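Local coordinates for adenosine monophosphate-protein transferase vopS (Vibrio parahaemolyticus, PDB 3LET) that transfers AMP from ATP to a specific threonine of host Rho GTPases, blocking their signalling to downstream effectors and so inhibiting actin assembly in infected cells, at residues Asn300-Met304 with Asn305-Ser309. Numbering follows the deposited sequence.
Sequences NPLAM and NAENS
Glu-307 N donates to Ala-303 O over 3.0 Å in a nearly straight bond (168° at the hydrogen), closing the first full turn of helix 304-311. The same carbonyl takes a weak, bent second bond from Ala-306 N. One residue further on, Asn-308 N reaches Met-304 O at 2.9 Å. The extended side chain of Glu-307 reaches back to the loop: a water donates both to its OE2 and to Leu-302 O, 2.7 Å from each. Its OE1 forms a salt bridge with Arg-286, a residue that by similarity binds ATP; an acid suits this place because its charge pairs with the arginine, consistent with holding it in the Fic nucleotide site. This is a loop-to-helix junction in the Fic domain, with Ala-303 at the N-cap. Alanine has no side-chain group to cap the helix, but its small methyl group, which touches Glu-153, is consistent with the close approach that lets the two backbones hydrogen-bond. Packing begins beside the water bridge, where Leu-302 CB lies 3.8 Å from Glu-307 CG. With CG of Glu-307 beside its own backbone N (chi1 -66°), the chain leads back past Leu-302 toward the water. The methyl branch CD2 of Leu-302 meets Ala-306 CB at 4.2 Å, while Trp-175 and Phe-268 touch both Leu-302 and Glu-307, largely apolar surroundings that suit the branched leucine.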
# COMPACT_ATOMS: atom_id res chain seq x y z
N ASN A 300 17.54 21.49 -0.74
CA ASN A 300 16.93 22.28 -1.79
C ASN A 300 15.41 22.12 -1.71
O ASN A 300 14.91 21.03 -1.95
CB ASN A 300 17.41 21.76 -3.14
CG ASN A 300 18.94 21.69 -3.23
OD1 ASN A 300 19.60 22.71 -3.34
ND2 ASN A 300 19.49 20.47 -3.19
N PRO A 301 14.68 23.18 -1.36
CA PRO A 301 13.23 23.01 -1.21
C PRO A 301 12.59 22.81 -2.60
O PRO A 301 13.10 23.34 -3.58
CB PRO A 301 12.80 24.33 -0.57
CG PRO A 301 13.85 25.31 -1.03
CD PRO A 301 15.11 24.52 -0.92
N LEU A 302 11.51 22.05 -2.68
CA LEU A 302 10.86 21.78 -3.97
C LEU A 302 9.84 22.83 -4.32
O LEU A 302 8.99 23.18 -3.50
CB LEU A 302 10.12 20.43 -3.91
CG LEU A 302 10.99 19.18 -3.81
CD1 LEU A 302 10.14 17.91 -3.54
CD2 LEU A 302 11.80 19.01 -5.08
N ALA A 303 9.86 23.31 -5.56
CA ALA A 303 8.77 24.15 -6.06
C ALA A 303 7.49 23.30 -6.13
O ALA A 303 7.57 22.09 -6.22
CB ALA A 303 9.10 24.70 -7.44
N MET A 304 6.32 23.92 -6.08
CA MET A 304 5.07 23.17 -6.20
C MET A 304 5.00 22.45 -7.53
O MET A 304 4.55 21.32 -7.61
CB MET A 304 3.86 24.08 -6.05
CG MET A 304 3.60 24.52 -4.63
SD MET A 304 2.00 25.35 -4.50
CE MET A 304 0.96 24.27 -5.50
N ASN A 305 5.44 23.14 -8.57
CA ASN A 305 5.55 22.53 -9.89
C ASN A 305 6.38 21.25 -9.88
O ASN A 305 6.05 20.28 -10.58
CB ASN A 305 6.20 23.53 -10.84
CG ASN A 305 5.20 24.48 -11.44
OD1 ASN A 305 3.98 24.31 -11.29
ND2 ASN A 305 5.70 25.50 -12.13
N ALA A 306 7.46 21.25 -9.11
CA ALA A 306 8.34 20.10 -9.05
C ALA A 306 7.67 18.97 -8.26
O ALA A 306 7.70 17.80 -8.67
CB ALA A 306 9.66 20.49 -8.42
N GLU A 307 7.06 19.30 -7.12
CA GLU A 307 6.31 18.27 -6.37
C GLU A 307 5.28 17.59 -7.28
O GLU A 307 5.16 16.36 -7.30
CB GLU A 307 5.58 18.87 -5.17
CG GLU A 307 6.51 19.42 -4.08
CD GLU A 307 5.73 19.78 -2.82
OE1 GLU A 307 4.50 19.62 -2.85
OE2 GLU A 307 6.33 20.22 -1.81
N ASN A 308 4.52 18.40 -8.02
CA ASN A 308 3.48 17.86 -8.87
C ASN A 308 4.04 16.97 -9.96
O ASN A 308 3.49 15.91 -10.24
CB ASN A 308 2.62 18.98 -9.45
CG ASN A 308 1.79 19.67 -8.40
OD1 ASN A 308 1.43 19.06 -7.39
ND2 ASN A 308 1.51 20.95 -8.60
N SER A 309 5.16 17.37 -10.55
CA SER A 309 5.86 16.53 -11.52
C SER A 309 6.36 15.22 -10.95
O SER A 309 6.43 14.22 -11.67
CB SER A 309 7.08 17.26 -12.08
OG SER A 309 6.68 18.14 -13.09
O HOH W 1 7.16 22.74 -1.62